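PDB 4ARU: histidine acid phosphatase from Hafnia alvei, which belongs to branch 2 of the histidine phosphatase superfamily and combines a mixed beta-sheet with surrounding helices in a single chain. Local coordinates for residues Leu165-Met168 against Ser169-Leu172; Asn239-Thr242 against Glu243-Asn247. All blocks are in the same frame, centred on the assembly; numbering follows the deposited sequence.

How the contacts relate
Contact 1 is a turn-to-turn contact along helix 162-172, while contact 2 is the start of helix 243-262, where the loop after helix 213-229 enters it. Contact 1 is half buried: Leu-165, Met-168, Val-171 and Leu-172 are buried, while Ala-166 and Ser-170 face the outside. Contact 2 is a surface contact, and polar capping bonds do most of its work, with one aliphatic-aromatic overlap beside them. Their centres are about 11 Å apart and they touch: Asn-239 ND2 probably donates to Val-171 O at 2.9 Å, and Leu-167 CD2 packs 3.6 Å from Gln-245 O. Both also rest on Phe-224 of helix 213-229.

Contact 1 of 2, residues Leu165-Met168 against Ser169-Leu172; sequences LALM and SSVL
Met-168 lays its thioether over Leu-172, one turn further along helix 162-172: CG comes 3.9 Å from Leu-172 CD1, and SD also lies against the CG and CD1 end of the leucine. The methionine starts with CG swung away from its own backbone N (chi1 179°); the bend at chi2 then carries the sulfur forward along the helix toward Leu-172, and the further bend at chi3 places CE. Both residues are buried. Leu-249 of helix 243-262 and Leu-220 and Phe-224 of helix 213-229 pack on Met-168, while Phe-191 meets Leu-172.

On the next ridge Leu-167 and Val-171 meet more lightly, CD1 to CG2 at 4.1 Å, with the two side chains running at a slant to one another. Leu-167 O accepts from two donors. Val-171 N reaches it at 2.9 Å, and in the conformer described Ser-170 OG donates to the same oxygen at 2.8 Å, from well off the carbonyl axis (C=O...OG 118°). Ser-170 can do this because chi1 of 70° sets OG between its own N and carbonyl carbon. Further i to i+4 bonds join Ser-169 N to Leu-165 O at 2.9 Å and Leu-172 N to Met-168 O at 3.0 Å.

The chemistry is that of an amphipathic helix: Met-168, Val-171 and Leu-172 turn apolar groups to the buried side, with Leu-167 at its margin, while an outward serine can spend its hydroxyl on the helix's own backbone, at least in one of its two conformers.

Contact 2 of 2, residues Asn239-Thr242 against Glu243-Asn247; sequences NIHT and EQQWN
A capping box opens helix 243-262, with Thr-242 as N-cap and Gln-245 as its partner. Thr-242 OG1 accepts from Gln-245 N at 3.0 Å; chi1 of 72° brings the hydroxyl round to face the first turn, and a water links OG1 to Gln-244 OE1. In return, the extended side chain of Gln-245 reaches back to the incoming loop. Its OE1 accepts from Thr-242 N at 3.1 Å, from above the carbonyl plane and less straight (N-H...O 138°), which completes the box, and additionally from His-241 N at 2.7 Å, almost in line with the amide C=O. The two bonds hold the amide oxygen against the last loop residues and probably help set the loop's entry into the helix. The bond from Trp-246 N to Thr-242 O, 3.1 Å, begins the regular helical pattern.

Ile-240 adds an apolar hold. Its CG2 sits over one face of the Trp-246 indole, 3.6 Å from the centroid of the five-membered ring and 9° off the normal, a CH-pi contact. Helix 213-229 borders this pair: Phe-224 touches both Ile-240 and Trp-246, Leu-225 packs on the indole, and His-228 meets it edge-to-face.

Contact 1 of 2, residues Leu165-Met168 against Ser169-Leu172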
loop_
_atom_site.group_PDB
_atom_site.type_symbol
_atom_site.label_atom_id
_atom_site.label_comp_id
_atom_site.label_asym_id
_atom_site.label_seq_id
_atom_site.Cartn_x
_atom_site.Cartn_y
_atom_site.Cartn_z
ATOM N N LEU A 165 -22.767 3.396 -2.127
ATOM C CA LEU A 165 -23.120 2.644 -3.341
ATOM C C LEU A 165 -24.060 3.459 -4.226
ATOM O O LEU A 165 -23.964 3.473 -5.466
ATOM C CB LEU A 165 -23.714 1.287 -2.982
ATOM C CG LEU A 165 -22.765 0.255 -2.389
ATOM C CD1 LEU A 165 -23.445 -1.043 -1.968
ATOM C CD2 LEU A 165 -21.672 -0.055 -3.401
ATOM N N ALA A 166 -24.964 4.210 -3.608
ATOM C CA ALA A 166 -25.862 5.082 -4.373
ATOM C C ALA A 166 -25.089 6.195 -5.067
ATOM O O ALA A 166 -25.370 6.520 -6.201
ATOM C CB ALA A 166 -26.948 5.661 -3.491
ATOM N N LEU A 167 -24.074 6.718 -4.381
ATOM C CA LEU A 167 -23.226 7.737 -5.017
ATOM C C LEU A 167 -22.454 7.149 -6.189
ATOM O O LEU A 167 -22.369 7.749 -7.250
ATOM C CB LEU A 167 -22.261 8.356 -4.017
ATOM C CG LEU A 167 -21.241 9.363 -4.550
ATOM C CD1 LEU A 167 -21.942 10.567 -5.137
ATOM C CD2 LEU A 167 -20.297 9.760 -3.434
ATOM N N MET A 168 -21.913 5.962 -6.004
ATOM C CA MET A 168 -21.183 5.308 -7.107
ATOM C C MET A 168 -22.144 5.154 -8.304
ATOM O O MET A 168 -21.776 5.404 -9.456
ATOM C CB MET A 168 -20.631 3.942 -6.701
ATOM C CG MET A 168 -19.879 3.218 -7.810
ATOM S SD MET A 168 -18.493 4.128 -8.569
ATOM C CE MET A 168 -17.219 3.924 -7.366
ATOM N N SER A 169 -23.341 4.665 -8.044
ATOM C CA SER A 169 -24.351 4.552 -9.110
ATOM C C SER A 169 -24.574 5.837 -9.883
ATOM O O SER A 169 -24.570 5.828 -11.107
ATOM C CB SER A 169 -25.660 4.016 -8.515
ATOM O OG SER A 169 -26.649 3.822 -9.511
ATOM N N SER A 170 -24.672 6.957 -9.156
ATOM C CA SER A 170 -24.931 8.239 -9.783
ATOM C C SER A 170 -23.715 8.718 -10.589
ATOM O O SER A 170 -23.897 9.256 -11.675
ATOM C CB SER A 170 -25.402 9.276 -8.731
ATOM O OG SER A 170 -24.373 9.662 -7.855
ATOM N N VAL A 171 -22.516 8.514 -10.070
ATOM C CA VAL A 171 -21.282 8.895 -10.777
ATOM C C VAL A 171 -21.144 8.114 -12.094
ATOM O O VAL A 171 -20.754 8.684 -13.117
ATOM C CB VAL A 171 -20.059 8.643 -9.868
ATOM C CG1 VAL A 171 -18.749 8.675 -10.653
ATOM C CG2 VAL A 171 -20.060 9.626 -8.705
ATOM N N LEU A 172 -21.489 6.833 -12.061
ATOM C CA LEU A 172 -21.494 5.999 -13.249
ATOM C C LEU A 172 -22.646 6.276 -14.185
ATOM O O LEU A 172 -22.571 5.905 -15.356
ATOM C CB LEU A 172 -21.598 4.503 -12.833
ATOM C CG LEU A 172 -20.404 3.988 -12.054
ATOM C CD1 LEU A 172 -20.787 2.625 -11.547
ATOM C CD2 LEU A 172 -19.143 3.926 -12.911
#

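Contact 2 of 2, residues Asn239-Thr242 against Glu243-Asn247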
loop_
_atom_site.group_PDB
_atom_site.type_symbol
_atom_site.label_atom_id
_atom_site.label_comp_id
_atom_site.label_asym_id
_atom_site.label_seq_id
_atom_site.Cartn_x
_atom_site.Cartn_y
_atom_site.Cartn_z
ATOM N N ASN A 239 -18.047 13.885 -12.737
ATOM C CA ASN A 239 -19.099 13.650 -11.772
ATOM C C ASN A 239 -18.687 13.618 -10.312
ATOM O O ASN A 239 -19.562 13.401 -9.492
ATOM C CB ASN A 239 -19.854 12.393 -12.130
ATOM C CG ASN A 239 -20.592 12.524 -13.426
ATOM O OD1 ASN A 239 -20.935 13.633 -13.829
ATOM N ND2 ASN A 239 -20.834 11.398 -14.099
ATOM N N ILE A 240 -17.423 13.891 -9.997
ATOM C CA ILE A 240 -16.968 14.007 -8.599
ATOM C C ILE A 240 -16.600 15.477 -8.363
ATOM O O ILE A 240 -15.700 16.040 -9.029
ATOM C CB ILE A 240 -15.801 13.060 -8.269
ATOM C CG1 ILE A 240 -16.158 11.635 -8.618
ATOM C CG2 ILE A 240 -15.470 13.213 -6.788
ATOM C CD1 ILE A 240 -14.974 10.709 -8.513
ATOM N N HIS A 241 -17.340 16.111 -7.464
ATOM C CA HIS A 241 -17.274 17.563 -7.275
ATOM C C HIS A 241 -16.725 17.968 -5.906
ATOM O O HIS A 241 -16.166 19.079 -5.785
ATOM C CB HIS A 241 -18.656 18.213 -7.454
ATOM C CG HIS A 241 -19.201 18.083 -8.838
ATOM N ND1 HIS A 241 -20.034 17.054 -9.206
ATOM C CD2 HIS A 241 -19.010 18.832 -9.948
ATOM C CE1 HIS A 241 -20.333 17.167 -10.486
ATOM N NE2 HIS A 241 -19.726 18.239 -10.960
ATOM N N THR A 242 -16.869 17.108 -4.894
ATOM C CA THR A 242 -16.578 17.519 -3.520
ATOM C C THR A 242 -15.726 16.519 -2.757
ATOM O O THR A 242 -15.606 15.348 -3.084
ATOM C CB THR A 242 -17.853 17.706 -2.709
ATOM O OG1 THR A 242 -18.416 16.431 -2.451
ATOM C CG2 THR A 242 -18.870 18.574 -3.429
ATOM N N GLU A 243 -15.074 17.026 -1.723
ATOM C CA GLU A 243 -14.330 16.198 -0.811
ATOM C C GLU A 243 -15.182 15.086 -0.184
ATOM O O GLU A 243 -14.756 13.940 -0.073
ATOM C CB GLU A 243 -13.772 17.106 0.277
ATOM C CG GLU A 243 -13.191 16.434 1.510
ATOM C CD GLU A 243 -12.851 17.423 2.602
ATOM O OE1 GLU A 243 -13.736 17.832 3.470
ATOM O OE2 GLU A 243 -11.690 17.903 2.490
ATOM N N GLN A 244 -16.410 15.447 0.197
ATOM C CA GLN A 244 -17.338 14.474 0.773
ATOM C C GLN A 244 -17.590 13.345 -0.203
ATOM O O GLN A 244 -17.643 12.187 0.175
ATOM C CB GLN A 244 -18.658 15.164 1.164
ATOM C CG GLN A 244 -19.678 14.225 1.860
ATOM C CD GLN A 244 -20.505 13.337 0.934
ATOM O OE1 GLN A 244 -20.834 13.689 -0.202
ATOM N NE2 GLN A 244 -20.805 12.148 1.413
ATOM N N GLN A 245 -17.711 13.656 -1.480
ATOM C CA GLN A 245 -17.933 12.590 -2.480
ATOM C C GLN A 245 -16.707 11.723 -2.627
ATOM O O GLN A 245 -16.833 10.527 -2.653
ATOM C CB GLN A 245 -18.321 13.203 -3.815
ATOM C CG GLN A 245 -19.726 13.770 -3.813
ATOM C CD GLN A 245 -20.009 14.583 -5.061
ATOM O OE1 GLN A 245 -19.109 15.117 -5.712
ATOM N NE2 GLN A 245 -21.279 14.724 -5.361
ATOM N N TRP A 246 -15.518 12.310 -2.719
ATOM C CA TRP A 246 -14.306 11.517 -2.747
ATOM C C TRP A 246 -14.248 10.601 -1.541
ATOM O O TRP A 246 -13.915 9.421 -1.676
ATOM C CB TRP A 246 -13.048 12.395 -2.736
ATOM C CG TRP A 246 -12.629 12.923 -4.076
ATOM C CD1 TRP A 246 -12.621 14.197 -4.459
ATOM C CD2 TRP A 246 -12.144 12.167 -5.167
ATOM N NE1 TRP A 246 -12.179 14.312 -5.768
ATOM C CE2 TRP A 246 -11.882 13.064 -6.231
ATOM C CE3 TRP A 246 -11.914 10.821 -5.346
ATOM C CZ2 TRP A 246 -11.372 12.642 -7.471
ATOM C CZ3 TRP A 246 -11.439 10.370 -6.583
ATOM C CH2 TRP A 246 -11.186 11.290 -7.628
ATOM N N ASN A 247 -14.544 11.130 -0.356
ATOM C CA ASN A 247 -14.445 10.290 0.838
ATOM C C ASN A 247 -15.441 9.178 0.810
ATOM O O ASN A 247 -15.106 8.068 1.215
ATOM C CB ASN A 247 -14.607 11.120 2.125
ATOM C CG ASN A 247 -13.456 12.096 2.367
ATOM O OD1 ASN A 247 -12.380 11.955 1.798
ATOM N ND2 ASN A 247 -13.697 13.088 3.171
HETATM O O HOH W 1 -21.010 16.292 -1.327
#